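Local coordinates for protein gamma-glutamyltranspeptidase (Ggt) (Helicobacter pylori 26695, PDB 5BPK) that probably catalyses the hydrolysis and transfer of gamma-glutamyl groups as an Ntn-hydrolase and binds an amino acid ligand in its pocket, at residues G11-V16 and N83-V88; L87-P92 and Q103-V108; I97-L102 and R123-W128; R134-G139 and K158-D163. All coordinates share one frame; numbering follows the deposited sequence.

Interaction 1 (G11-V16 and N83-V88); sequences GNAVSV and NKVFLV. With EDO (1,2-ethanediol), chain P; EDO (1,2-ethanediol), chain T.
Two beta-sheets pack face to face where A13 and S15 of strand 13-16 meet V85 and V88 of strand 84-88. The strand axes come within 8.1 Å and run nearly parallel, 19° apart. The methyl of A13 touches two valines on the facing strand: its CB lies 3.7 Å from V85 CG2 and 3.8 Å from V88 CG2. The other branch of V88, CG1, is anti to the backbone N (chi1 -168°). This places it against S15 CB at 3.7 Å and equally close to V14 O. V85 CG2 also reaches G11 O at 3.6 Å. Such stacked sheets are the core of the Ntn-hydrolase fold. A classic beta bulge at F86 and L87, both facing V79, lets V85 and V88 point to the same side although three residues apart. The sheet of 13-16 runs on into a strand of the other chain, with which A13 to V16 pair antiparallel. At the partly exposed end, an ethanediol, probably from the crystallisation liquor, touches both segments, at G11 and V85. V85 N donates to ethanediol O1 at 3.0 Å, and ethanediol C1 lies 3.5 Å from V85 CG2. N12, turned away, is bonded through OD1 to A93 N of the other chain.

Interaction 2 (L87-P92 and Q103-V108); sequences LVVGSP and QVISNV. With EDO (1,2-ethanediol), chain V.
V89 makes two of the apolar contacts, one with each methyl. Its CG1 takes the crowded position between the backbone N and the carbonyl carbon (chi1 63°), which leaves CG2 anti to the N. CG1 crosses I105 at a slant, 4.0 Å from its CG1 and 4.1 Å from its CD1. V89 and V104 pass each other in opposite directions, with V89 CG2 3.9 Å from V104 CG1. L87 and V108 meet tip to tip, with L87 CD1 4.2 Å from V108 CB. V104 and V108 are one helical turn apart, and together with I105 they form the face of helix 96-109 turned to the strand. I115 of helix 115-120 adds to the packing around L87 and V108.

The polar groups lie off this interface. S91 OG donates to P92 O at 2.7 Å, on a lone pair in the carbonyl plane, and it is also bonded to D163 N. On the far side of the helix, S106 OG accepts from O1 of an ethanediol at 2.7 Å and is also bonded to D110.

The axis of helical segment 103-108 passes 10.1 Å from that of strand 87-89, at 157°, close to antiparallel. A helix laid on a sheet by aliphatic side chains is the outer layer of the alpha-beta-beta-alpha sandwich of Ntn-hydrolases. The segment leaving the strand brings P92 to the ligand pocket.

Interaction 3 (I97-L102 and R123-W128); sequences IITTVL and RFHMQW. With EDO (1,2-ethanediol), chain R.
T99 meets H125 side chain to side chain, the two crossing at about a right angle. T99 OG1 and H125 ND1 are hydrogen-bonded at 2.7 Å, with the hydroxyl at the edge of the imidazole. The bond depends on the T99 rotamer (chi1 60°), which tucks OG1 between the backbone N and the carbonyl carbon and also brings it to R96 O. The methyl CG2 rests 3.5 Å from the same ND1. The other ring nitrogen, H125 NE2, donates to Q127 OE1 at 2.8 Å. That bond is nearly straight (172°) and lies in the ring plane, so the imidazole is fixed in rotation at both nitrogens.

T100 comes next and turns to R123. Its CG2 covers one face of the guanidinium, 3.5 Å above the plane and towards the rim, while its OG1 lies 3.7 Å from R123 CD. The charged end of R123 is taken up elsewhere: NH1 is bonded to M161 O and forms a salt bridge with D183. One side of helix 96-109 is thus seated on the irregular segment 123-128. I97, pointing away from 123-128, touches the ligand and lines the pocket.

Interaction 4 (R134-G139 and K158-D163); sequences RIEKFG and KPVMGD. With EDO (1,2-ethanediol), chain R; EDO (1,2-ethanediol), chain C.
P159 O is gripped by R134 NH2 at 2.9 Å and approached by water 1 at 2.7 Å. The arginine bond is nearly straight (169°) and lies in the guanidinium plane, though the N-H comes in 32° off the carbonyl plane. Water 1 accepts from R134 NE and can donate to P159 O or I135 O; with more acceptors in reach than protons, not all its donor bonds can form at once. R134 is extended, and its flat end is sandwiched: K158 CB lies over one face and M161 CG over the opposite one, each 3.5 Å from NE. K158 crosses it at about a right angle, while M161 slides past it. K158 NZ leads away to a salt bridge with E132.

E136 binds the loop further along: its OE2 accepts from M161 N at 2.8 Å through the anti lone pair. Its OE1 binds R123 N and forms a salt bridge with R185, so the carboxylate joins three parts of the chain. K158 N donates to I135 O at 3.0 Å. This bond follows on the parallel pairing of strands 133-135 and 155-157, which helix 142-151 connects in a beta-alpha-beta crossover. R96 of helix 96-109 packs on R134 and M161.

In the fold
The four contacts follow one another from the stacked sheets to the 133-135/155-157 strand pair. Interactions 1 and 2 share L87 and V88, on either face of strand 84-89, with centres 12 Å apart. Interactions 2 and 3 share helix 96-109 (centres 11 Å apart), and Q103 NE2 probably bonds F124 O at 2.7 Å. Interactions 3 and 4, centres 10 Å apart, are joined by a probable bond of H125 O to R134 N at 2.8 Å. Interactions 2 and 4 touch where P92 CD packs on D163 O at 3.2 Å. P92 and I97 line the ligand pocket directly. The nearest side-chain atoms of T100 and M161 are about 10 Å and 11 Å from the ligand.

Interaction 1 (G11-V16 and N83-V88)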
loop_
_atom_site.group_PDB
_atom_site.type_symbol
_atom_site.label_atom_id
_atom_site.label_comp_id
_atom_site.label_asym_id
_atom_site.label_seq_id
_atom_site.Cartn_x
_atom_site.Cartn_y
_atom_site.Cartn_z
ATOM N N GLY B 11 -4.121 -6.105 -22.633
ATOM C CA GLY B 11 -2.818 -6.346 -22.038
ATOM C C GLY B 11 -2.316 -5.244 -21.132
ATOM O O GLY B 11 -1.182 -5.298 -20.671
ATOM N N ASN B 12 -3.130 -4.232 -20.875
ATOM C CA ASN B 12 -2.786 -3.271 -19.838
ATOM C C ASN B 12 -3.053 -3.874 -18.458
ATOM O O ASN B 12 -3.973 -4.670 -18.285
ATOM C CB ASN B 12 -3.585 -1.977 -19.972
ATOM C CG ASN B 12 -3.450 -1.329 -21.343
ATOM O OD1 ASN B 12 -2.376 -0.851 -21.716
ATOM N ND2 ASN B 12 -4.547 -1.295 -22.092
ATOM N N ALA B 13 -2.243 -3.478 -17.483
ATOM C CA ALA B 13 -2.481 -3.833 -16.091
ATOM C C ALA B 13 -2.038 -2.690 -15.194
ATOM O O ALA B 13 -1.038 -2.015 -15.479
ATOM C CB ALA B 13 -1.751 -5.113 -15.717
ATOM N N VAL B 14 -2.796 -2.480 -14.119
ATOM C CA VAL B 14 -2.592 -1.375 -13.198
ATOM C C VAL B 14 -2.718 -1.944 -11.786
ATOM O O VAL B 14 -3.726 -2.573 -11.443
ATOM C CB VAL B 14 -3.650 -0.267 -13.407
ATOM C CG1 VAL B 14 -3.402 0.895 -12.470
ATOM C CG2 VAL B 14 -3.656 0.215 -14.862
ATOM N N SER B 15 -1.690 -1.715 -10.979
ATOM C CA SER B 15 -1.630 -2.199 -9.614
ATOM C C SER B 15 -1.463 -0.971 -8.723
ATOM O O SER B 15 -0.466 -0.254 -8.838
ATOM C CB SER B 15 -0.458 -3.160 -9.481
ATOM O OG SER B 15 -0.522 -3.880 -8.273
ATOM N N VAL B 16 -2.477 -0.688 -7.900
ATOM C CA VAL B 16 -2.527 0.549 -7.123
ATOM C C VAL B 16 -2.614 0.244 -5.630
ATOM O O VAL B 16 -3.539 -0.454 -5.195
ATOM C CB VAL B 16 -3.746 1.411 -7.485
ATOM C CG1 VAL B 16 -3.728 2.714 -6.655
ATOM C CG2 VAL B 16 -3.803 1.694 -8.998
ATOM N N ASN B 83 7.264 -10.861 -21.274
ATOM C CA ASN B 83 6.787 -9.475 -21.390
ATOM C C ASN B 83 5.263 -9.317 -21.456
ATOM O O ASN B 83 4.775 -8.271 -21.871
ATOM C CB ASN B 83 7.460 -8.738 -22.572
ATOM C CG ASN B 83 8.795 -8.126 -22.198
ATOM O OD1 ASN B 83 9.807 -8.374 -22.854
ATOM N ND2 ASN B 83 8.806 -7.318 -21.141
ATOM N N LYS B 84 4.523 -10.343 -21.028
ATOM C CA LYS B 84 3.056 -10.289 -20.961
ATOM C C LYS B 84 2.621 -10.410 -19.504
ATOM O O LYS B 84 3.278 -11.060 -18.710
ATOM C CB LYS B 84 2.414 -11.396 -21.792
ATOM C CG LYS B 84 2.622 -11.233 -23.303
ATOM C CD LYS B 84 1.949 -12.353 -24.089
ATOM N N VAL B 85 1.508 -9.778 -19.164
ATOM C CA VAL B 85 1.002 -9.782 -17.791
ATOM C C VAL B 85 0.741 -11.213 -17.343
ATOM O O VAL B 85 0.053 -11.983 -18.039
ATOM C CB VAL B 85 -0.284 -8.933 -17.666
ATOM C CG1 VAL B 85 -0.890 -9.034 -16.261
ATOM C CG2 VAL B 85 0.015 -7.474 -18.018
ATOM N N PHE B 86 1.321 -11.559 -16.196
ATOM C CA PHE B 86 1.130 -12.858 -15.550
ATOM C C PHE B 86 0.435 -12.693 -14.191
ATOM O O PHE B 86 -0.547 -13.384 -13.909
ATOM C CB PHE B 86 2.484 -13.578 -15.417
ATOM C CG PHE B 86 2.414 -14.906 -14.705
ATOM C CD1 PHE B 86 1.683 -15.957 -15.235
ATOM C CD2 PHE B 86 3.115 -15.119 -13.520
ATOM C CE1 PHE B 86 1.633 -17.192 -14.591
ATOM C CE2 PHE B 86 3.067 -16.341 -12.864
ATOM C CZ PHE B 86 2.322 -17.384 -13.402
ATOM N N LEU B 87 0.956 -11.800 -13.348
ATOM C CA LEU B 87 0.328 -11.476 -12.062
ATOM C C LEU B 87 0.216 -9.975 -11.837
ATOM O O LEU B 87 1.103 -9.217 -12.222
ATOM C CB LEU B 87 1.124 -12.071 -10.896
ATOM C CG LEU B 87 1.284 -13.595 -10.842
ATOM C CD1 LEU B 87 2.343 -14.007 -9.803
ATOM C CD2 LEU B 87 -0.065 -14.272 -10.546
ATOM N N VAL B 88 -0.884 -9.561 -11.209
ATOM C CA VAL B 88 -1.065 -8.206 -10.699
ATOM C C VAL B 88 -1.362 -8.369 -9.212
ATOM O O VAL B 88 -2.329 -9.030 -8.829
ATOM C CB VAL B 88 -2.209 -7.464 -11.421
ATOM C CG1 VAL B 88 -2.187 -5.958 -11.073
ATOM C CG2 VAL B 88 -2.115 -7.687 -12.931
HETATM C C1 EDO P . 0.593 -7.673 -21.441
HETATM O O1 EDO P . -0.170 -8.896 -21.531
HETATM C C2 EDO P . 0.678 -6.958 -22.784
HETATM O O2 EDO P . 2.024 -6.542 -23.091
HETATM C C1 EDO T . -4.150 -0.829 -25.905
HETATM O O1 EDO T . -4.585 -0.167 -24.713
HETATM C C2 EDO T . -5.259 -0.806 -26.936
HETATM O O2 EDO T . -5.319 0.512 -27.484
#

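Interaction 2 (L87-P92 and Q103-V108)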
loop_
_atom_site.group_PDB
_atom_site.type_symbol
_atom_site.label_atom_id
_atom_site.label_comp_id
_atom_site.label_asym_id
_atom_site.label_seq_id
_atom_site.Cartn_x
_atom_site.Cartn_y
_atom_site.Cartn_z
ATOM N N LEU B 87 0.956 -11.800 -13.348
ATOM C CA LEU B 87 0.328 -11.476 -12.062
ATOM C C LEU B 87 0.216 -9.975 -11.837
ATOM O O LEU B 87 1.103 -9.217 -12.222
ATOM C CB LEU B 87 1.124 -12.071 -10.896
ATOM C CG LEU B 87 1.284 -13.595 -10.842
ATOM C CD1 LEU B 87 2.343 -14.007 -9.803
ATOM C CD2 LEU B 87 -0.065 -14.272 -10.546
ATOM N N VAL B 88 -0.884 -9.561 -11.209
ATOM C CA VAL B 88 -1.065 -8.206 -10.699
ATOM C C VAL B 88 -1.362 -8.369 -9.212
ATOM O O VAL B 88 -2.329 -9.030 -8.829
ATOM C CB VAL B 88 -2.209 -7.464 -11.421
ATOM C CG1 VAL B 88 -2.187 -5.958 -11.073
ATOM C CG2 VAL B 88 -2.115 -7.687 -12.931
ATOM N N VAL B 89 -0.506 -7.810 -8.367
ATOM C CA VAL B 89 -0.567 -8.111 -6.948
ATOM C C VAL B 89 -0.112 -6.935 -6.081
ATOM O O VAL B 89 0.683 -6.104 -6.496
ATOM C CB VAL B 89 0.250 -9.389 -6.649
ATOM C CG1 VAL B 89 1.706 -9.174 -6.974
ATOM C CG2 VAL B 89 0.044 -9.873 -5.220
ATOM N N GLY B 90 -0.653 -6.880 -4.874
ATOM C CA GLY B 90 -0.282 -5.879 -3.886
ATOM C C GLY B 90 -1.100 -6.089 -2.629
ATOM O O GLY B 90 -1.995 -6.945 -2.600
ATOM N N SER B 91 -0.778 -5.322 -1.588
ATOM C CA SER B 91 -1.425 -5.449 -0.293
ATOM C C SER B 91 -1.161 -4.245 0.583
ATOM O O SER B 91 -0.139 -3.572 0.413
ATOM C CB SER B 91 -0.868 -6.677 0.444
ATOM O OG SER B 91 -1.514 -6.900 1.686
ATOM N N PRO B 92 -2.074 -3.975 1.527
ATOM C CA PRO B 92 -1.771 -3.138 2.666
ATOM C C PRO B 92 -1.031 -3.907 3.750
ATOM O O PRO B 92 -0.785 -5.103 3.604
ATOM C CB PRO B 92 -3.160 -2.729 3.148
ATOM C CG PRO B 92 -4.015 -3.875 2.835
ATOM C CD PRO B 92 -3.493 -4.382 1.526
ATOM N N GLN B 103 5.293 -13.557 -0.661
ATOM C CA GLN B 103 4.761 -14.884 -0.424
ATOM C C GLN B 103 3.733 -15.273 -1.483
ATOM O O GLN B 103 3.756 -16.401 -1.983
ATOM C CB GLN B 103 4.218 -14.996 1.013
ATOM C CG GLN B 103 5.352 -15.101 2.027
ATOM C CD GLN B 103 4.913 -14.973 3.466
ATOM O OE1 GLN B 103 4.637 -15.987 4.136
ATOM N NE2 GLN B 103 4.830 -13.727 3.962
ATOM N N VAL B 104 2.864 -14.339 -1.859
ATOM C CA VAL B 104 1.859 -14.618 -2.889
ATOM C C VAL B 104 2.549 -14.965 -4.207
ATOM O O VAL B 104 2.214 -15.961 -4.863
ATOM C CB VAL B 104 0.869 -13.449 -3.072
ATOM C CG1 VAL B 104 -0.067 -13.696 -4.264
ATOM C CG2 VAL B 104 0.065 -13.232 -1.793
ATOM N N ILE B 105 3.537 -14.156 -4.579
ATOM C CA ILE B 105 4.283 -14.398 -5.806
ATOM C C ILE B 105 5.004 -15.756 -5.795
ATOM O O ILE B 105 4.935 -16.512 -6.769
ATOM C CB ILE B 105 5.288 -13.260 -6.095
ATOM C CG1 ILE B 105 4.533 -11.959 -6.377
ATOM C CG2 ILE B 105 6.194 -13.641 -7.274
ATOM C CD1 ILE B 105 5.419 -10.743 -6.504
ATOM N N SER B 106 5.699 -16.049 -4.703
ATOM C CA SER B 106 6.401 -17.318 -4.538
ATOM C C SER B 106 5.428 -18.486 -4.569
ATOM O O SER B 106 5.720 -19.522 -5.159
ATOM C CB SER B 106 7.178 -17.319 -3.216
ATOM O OG SER B 106 7.742 -18.587 -2.919
ATOM N N ASN B 107 4.276 -18.332 -3.914
ATOM C CA ASN B 107 3.294 -19.416 -3.887
ATOM C C ASN B 107 2.858 -19.820 -5.298
ATOM O O ASN B 107 2.678 -21.001 -5.590
ATOM C CB ASN B 107 2.085 -19.038 -3.040
ATOM C CG ASN B 107 2.383 -19.047 -1.545
ATOM O OD1 ASN B 107 3.373 -19.641 -1.094
ATOM N ND2 ASN B 107 1.519 -18.384 -0.764
ATOM N N VAL B 108 2.658 -18.838 -6.170
ATOM C CA VAL B 108 2.394 -19.146 -7.567
ATOM C C VAL B 108 3.617 -19.743 -8.289
ATOM O O VAL B 108 3.530 -20.813 -8.892
ATOM C CB VAL B 108 1.902 -17.908 -8.341
ATOM C CG1 VAL B 108 1.715 -18.247 -9.842
ATOM C CG2 VAL B 108 0.611 -17.374 -7.726
HETATM C C1 EDO V . 8.923 -18.835 0.323
HETATM O O1 EDO V . 7.595 -18.728 -0.212
HETATM C C2 EDO V . 8.937 -19.486 1.702
HETATM O O2 EDO V . 8.613 -20.866 1.564
#

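Interaction 3 (I97-L102 and R123-W128)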
loop_
_atom_site.group_PDB
_atom_site.type_symbol
_atom_site.label_atom_id
_atom_site.label_comp_id
_atom_site.label_asym_id
_atom_site.label_seq_id
_atom_site.Cartn_x
_atom_site.Cartn_y
_atom_site.Cartn_z
ATOM N N ILE B 97 3.762 -5.458 4.193
ATOM C CA ILE B 97 3.427 -5.479 2.767
ATOM C C ILE B 97 4.446 -6.288 1.976
ATOM O O ILE B 97 4.074 -7.146 1.165
ATOM C CB ILE B 97 3.337 -4.071 2.169
ATOM C CG1 ILE B 97 2.120 -3.349 2.747
ATOM C CG2 ILE B 97 3.239 -4.148 0.630
ATOM C CD1 ILE B 97 2.025 -1.912 2.337
ATOM N N ILE B 98 5.729 -6.005 2.215
ATOM C CA ILE B 98 6.796 -6.558 1.393
ATOM C C ILE B 98 6.764 -8.070 1.482
ATOM O O ILE B 98 6.834 -8.776 0.460
ATOM C CB ILE B 98 8.177 -6.043 1.832
ATOM C CG1 ILE B 98 8.234 -4.521 1.687
ATOM C CG2 ILE B 98 9.275 -6.715 1.024
ATOM C CD1 ILE B 98 9.397 -3.892 2.382
ATOM N N THR B 99 6.615 -8.577 2.703
ATOM C CA THR B 99 6.654 -10.019 2.902
ATOM C C THR B 99 5.353 -10.699 2.423
ATOM O O THR B 99 5.390 -11.802 1.865
ATOM C CB THR B 99 6.976 -10.358 4.374
ATOM O OG1 THR B 99 5.980 -9.798 5.237
ATOM C CG2 THR B 99 8.376 -9.823 4.763
ATOM N N THR B 100 4.213 -10.026 2.591
ATOM C CA THR B 100 2.946 -10.551 2.085
ATOM C C THR B 100 2.997 -10.724 0.563
ATOM O O THR B 100 2.668 -11.793 0.042
ATOM C CB THR B 100 1.766 -9.634 2.477
ATOM O OG1 THR B 100 1.455 -9.837 3.866
ATOM C CG2 THR B 100 0.527 -9.918 1.644
ATOM N N VAL B 101 3.453 -9.684 -0.136
ATOM C CA VAL B 101 3.470 -9.730 -1.600
ATOM C C VAL B 101 4.466 -10.802 -2.106
ATOM O O VAL B 101 4.160 -11.558 -3.025
ATOM C CB VAL B 101 3.750 -8.326 -2.207
ATOM C CG1 VAL B 101 3.984 -8.413 -3.704
ATOM C CG2 VAL B 101 2.575 -7.367 -1.903
ATOM N N LEU B 102 5.645 -10.861 -1.481
ATOM C CA LEU B 102 6.655 -11.888 -1.771
ATOM C C LEU B 102 6.064 -13.296 -1.709
ATOM O O LEU B 102 6.299 -14.126 -2.584
ATOM C CB LEU B 102 7.811 -11.753 -0.748
ATOM C CG LEU B 102 8.984 -12.726 -0.598
ATOM C CD1 LEU B 102 8.605 -14.030 0.039
ATOM C CD2 LEU B 102 9.649 -12.935 -1.933
ATOM N N ARG B 123 0.660 -16.914 6.083
ATOM C CA ARG B 123 1.821 -16.059 5.853
ATOM C C ARG B 123 2.684 -15.976 7.103
ATOM O O ARG B 123 2.163 -16.047 8.216
ATOM C CB ARG B 123 1.356 -14.649 5.483
ATOM C CG ARG B 123 0.761 -14.578 4.098
ATOM C CD ARG B 123 -0.044 -13.267 3.866
ATOM N NE ARG B 123 -0.847 -13.434 2.655
ATOM C CZ ARG B 123 -1.887 -12.702 2.296
ATOM N NH1 ARG B 123 -2.327 -11.707 3.051
ATOM N NH2 ARG B 123 -2.512 -13.001 1.167
ATOM N N PHE B 124 3.998 -15.838 6.907
ATOM C CA PHE B 124 4.939 -15.557 8.001
ATOM C C PHE B 124 5.628 -14.232 7.712
ATOM O O PHE B 124 5.491 -13.677 6.629
ATOM C CB PHE B 124 5.974 -16.683 8.198
ATOM C CG PHE B 124 6.859 -16.913 7.009
ATOM C CD1 PHE B 124 8.064 -16.228 6.866
ATOM C CD2 PHE B 124 6.471 -17.791 6.016
ATOM C CE1 PHE B 124 8.865 -16.436 5.751
ATOM C CE2 PHE B 124 7.251 -17.989 4.897
ATOM C CZ PHE B 124 8.453 -17.310 4.755
ATOM N N HIS B 125 6.357 -13.718 8.691
ATOM C CA HIS B 125 6.969 -12.403 8.562
ATOM C C HIS B 125 8.160 -12.261 9.498
ATOM O O HIS B 125 8.089 -12.631 10.665
ATOM C CB HIS B 125 5.896 -11.343 8.851
ATOM C CG HIS B 125 6.396 -9.936 8.898
ATOM N ND1 HIS B 125 6.750 -9.227 7.771
ATOM C CD2 HIS B 125 6.570 -9.091 9.947
ATOM C CE1 HIS B 125 7.132 -8.012 8.123
ATOM N NE2 HIS B 125 7.023 -7.898 9.435
ATOM N N MET B 126 9.236 -11.707 8.956
ATOM C CA MET B 126 10.419 -11.311 9.707
ATOM C C MET B 126 10.819 -9.921 9.224
ATOM O O MET B 126 11.005 -9.722 8.034
ATOM C CB MET B 126 11.537 -12.337 9.474
ATOM C CG MET B 126 12.958 -11.896 9.799
ATOM S SD MET B 126 13.266 -11.427 11.501
ATOM C CE MET B 126 13.241 -13.037 12.324
ATOM N N GLN B 127 10.915 -8.970 10.153
ATOM C CA GLN B 127 11.322 -7.594 9.821
ATOM C C GLN B 127 12.537 -7.111 10.611
ATOM O O GLN B 127 12.759 -5.899 10.735
ATOM C CB GLN B 127 10.150 -6.608 9.972
ATOM C CG GLN B 127 9.577 -6.471 11.348
ATOM C CD GLN B 127 8.507 -5.385 11.417
ATOM O OE1 GLN B 127 7.456 -5.480 10.771
ATOM N NE2 GLN B 127 8.774 -4.340 12.197
ATOM N N TRP B 128 13.331 -8.066 11.103
ATOM C CA TRP B 128 14.636 -7.820 11.741
ATOM C C TRP B 128 14.469 -7.249 13.158
ATOM O O TRP B 128 14.920 -7.866 14.127
ATOM C CB TRP B 128 15.536 -6.987 10.806
ATOM C CG TRP B 128 16.720 -6.280 11.406
ATOM C CD1 TRP B 128 17.882 -6.839 11.845
ATOM C CD2 TRP B 128 16.850 -4.877 11.588
ATOM N NE1 TRP B 128 18.737 -5.852 12.294
ATOM C CE2 TRP B 128 18.116 -4.639 12.159
ATOM C CE3 TRP B 128 16.009 -3.787 11.332
ATOM C CZ2 TRP B 128 18.564 -3.355 12.470
ATOM C CZ3 TRP B 128 16.455 -2.513 11.648
ATOM C CH2 TRP B 128 17.720 -2.312 12.206
HETATM C C1 EDO R . 2.969 -19.622 7.693
HETATM O O1 EDO R . 4.270 -20.218 7.588
HETATM C C2 EDO R . 2.729 -19.135 9.126
HETATM O O2 EDO R . 1.457 -18.471 9.297
#

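Interaction 4 (R134-G139 and K158-D163)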
loop_
_atom_site.group_PDB
_atom_site.type_symbol
_atom_site.label_atom_id
_atom_site.label_comp_id
_atom_site.label_asym_id
_atom_site.label_seq_id
_atom_site.Cartn_x
_atom_site.Cartn_y
_atom_site.Cartn_z
ATOM N N ARG B 134 6.996 -13.860 12.925
ATOM C CA ARG B 134 5.571 -13.661 13.101
ATOM C C ARG B 134 4.813 -14.625 12.197
ATOM O O ARG B 134 5.113 -14.730 11.003
ATOM C CB ARG B 134 5.217 -12.206 12.776
ATOM C CG ARG B 134 3.746 -11.921 12.663
ATOM C CD ARG B 134 3.467 -10.465 12.464
ATOM N NE ARG B 134 2.026 -10.233 12.437
ATOM C CZ ARG B 134 1.432 -9.055 12.609
ATOM N NH1 ARG B 134 2.157 -7.959 12.807
ATOM N NH2 ARG B 134 0.099 -8.971 12.585
ATOM N N ILE B 135 3.845 -15.327 12.783
ATOM C CA ILE B 135 2.986 -16.258 12.054
ATOM C C ILE B 135 1.502 -15.958 12.307
ATOM O O ILE B 135 1.159 -15.133 13.169
ATOM C CB ILE B 135 3.341 -17.733 12.410
ATOM C CG1 ILE B 135 3.008 -18.064 13.868
ATOM C CG2 ILE B 135 4.811 -17.982 12.137
ATOM C CD1 ILE B 135 2.894 -19.537 14.138
ATOM N N GLU B 136 0.639 -16.658 11.573
ATOM C CA GLU B 136 -0.818 -16.544 11.714
ATOM C C GLU B 136 -1.374 -17.783 12.380
ATOM O O GLU B 136 -0.785 -18.867 12.298
ATOM C CB GLU B 136 -1.482 -16.336 10.341
ATOM C CG GLU B 136 -1.000 -15.071 9.632
ATOM C CD GLU B 136 -1.560 -14.907 8.242
ATOM O OE1 GLU B 136 -1.619 -15.913 7.474
ATOM O OE2 GLU B 136 -1.970 -13.761 7.911
ATOM N N LYS B 137 -2.526 -17.625 13.028
ATOM C CA LYS B 137 -3.158 -18.738 13.731
ATOM C C LYS B 137 -3.419 -19.882 12.746
ATOM O O LYS B 137 -3.870 -19.650 11.629
ATOM C CB LYS B 137 -4.452 -18.285 14.401
ATOM C CG LYS B 137 -4.994 -19.284 15.423
ATOM C CD LYS B 137 -6.100 -18.701 16.309
ATOM C CE LYS B 137 -7.259 -18.170 15.493
ATOM N NZ LYS B 137 -8.501 -17.933 16.289
ATOM N N PHE B 138 -3.132 -21.108 13.182
ATOM C CA PHE B 138 -3.274 -22.332 12.379
ATOM C C PHE B 138 -2.333 -22.399 11.183
ATOM O O PHE B 138 -2.439 -23.304 10.354
ATOM C CB PHE B 138 -4.728 -22.511 11.913
ATOM C CG PHE B 138 -5.730 -22.434 13.027
ATOM C CD1 PHE B 138 -5.645 -23.311 14.101
ATOM C CD2 PHE B 138 -6.750 -21.492 13.010
ATOM C CE1 PHE B 138 -6.548 -23.248 15.138
ATOM C CE2 PHE B 138 -7.672 -21.427 14.052
ATOM C CZ PHE B 138 -7.565 -22.312 15.118
ATOM N N GLY B 139 -1.399 -21.457 11.096
ATOM C CA GLY B 139 -0.559 -21.332 9.921
ATOM C C GLY B 139 0.681 -22.198 9.907
ATOM O O GLY B 139 1.286 -22.387 8.851
ATOM N N LYS B 158 0.356 -13.742 15.753
ATOM C CA LYS B 158 -0.238 -12.419 15.774
ATOM C C LYS B 158 -1.398 -12.349 14.780
ATOM O O LYS B 158 -1.630 -13.297 14.032
ATOM C CB LYS B 158 0.828 -11.360 15.470
ATOM C CG LYS B 158 1.761 -11.101 16.644
ATOM C CD LYS B 158 2.787 -10.014 16.340
ATOM C CE LYS B 158 3.511 -9.562 17.600
ATOM N NZ LYS B 158 4.577 -8.561 17.297
ATOM N N PRO B 159 -2.141 -11.230 14.771
ATOM C CA PRO B 159 -3.283 -11.140 13.857
ATOM C C PRO B 159 -2.908 -11.339 12.395
ATOM O O PRO B 159 -1.760 -11.138 12.019
ATOM C CB PRO B 159 -3.824 -9.733 14.117
ATOM C CG PRO B 159 -3.469 -9.473 15.564
ATOM C CD PRO B 159 -2.146 -10.141 15.766
ATOM N N VAL B 160 -3.882 -11.717 11.576
ATOM C CA VAL B 160 -3.615 -11.959 10.171
ATOM C C VAL B 160 -3.014 -10.728 9.500
ATOM O O VAL B 160 -3.350 -9.579 9.829
ATOM C CB VAL B 160 -4.864 -12.485 9.392
ATOM C CG1 VAL B 160 -5.228 -13.866 9.856
ATOM C CG2 VAL B 160 -6.048 -11.507 9.465
ATOM N N MET B 161 -2.165 -11.004 8.516
ATOM C CA MET B 161 -1.368 -10.010 7.840
ATOM C C MET B 161 -1.835 -9.835 6.408
ATOM O O MET B 161 -1.818 -10.787 5.642
ATOM C CB MET B 161 0.079 -10.477 7.803
ATOM C CG MET B 161 0.778 -10.459 9.133
ATOM S SD MET B 161 2.474 -11.027 9.007
ATOM C CE MET B 161 2.230 -12.812 8.867
ATOM N N GLY B 162 -2.236 -8.620 6.054
ATOM C CA GLY B 162 -2.444 -8.259 4.659
ATOM C C GLY B 162 -3.869 -8.353 4.169
ATOM O O GLY B 162 -4.758 -8.887 4.846
ATOM N N ASP B 163 -4.064 -7.858 2.950
ATOM C CA ASP B 163 -5.354 -7.933 2.263
ATOM C C ASP B 163 -5.074 -7.805 0.766
ATOM O O ASP B 163 -5.137 -6.732 0.179
ATOM C CB ASP B 163 -6.313 -6.855 2.771
ATOM C CG ASP B 163 -7.662 -6.886 2.068
ATOM O OD1 ASP B 163 -7.938 -7.856 1.334
ATOM O OD2 ASP B 163 -8.433 -5.926 2.235
HETATM C C1 EDO R . 2.969 -19.622 7.693
HETATM O O1 EDO R . 4.270 -20.218 7.588
HETATM C C2 EDO R . 2.729 -19.135 9.126
HETATM O O2 EDO R . 1.457 -18.471 9.297
HETATM C C1 EDO C . -6.982 -12.577 13.491
HETATM O O1 EDO C . -6.318 -11.501 12.838
HETATM C C2 EDO C . -6.027 -13.756 13.536
HETATM O O2 EDO C . -6.561 -14.815 14.328
HETATM O O HOH W 1 0.513 -12.626 11.927
HETATM O O HOH W 2 -3.537 -15.009 12.995
#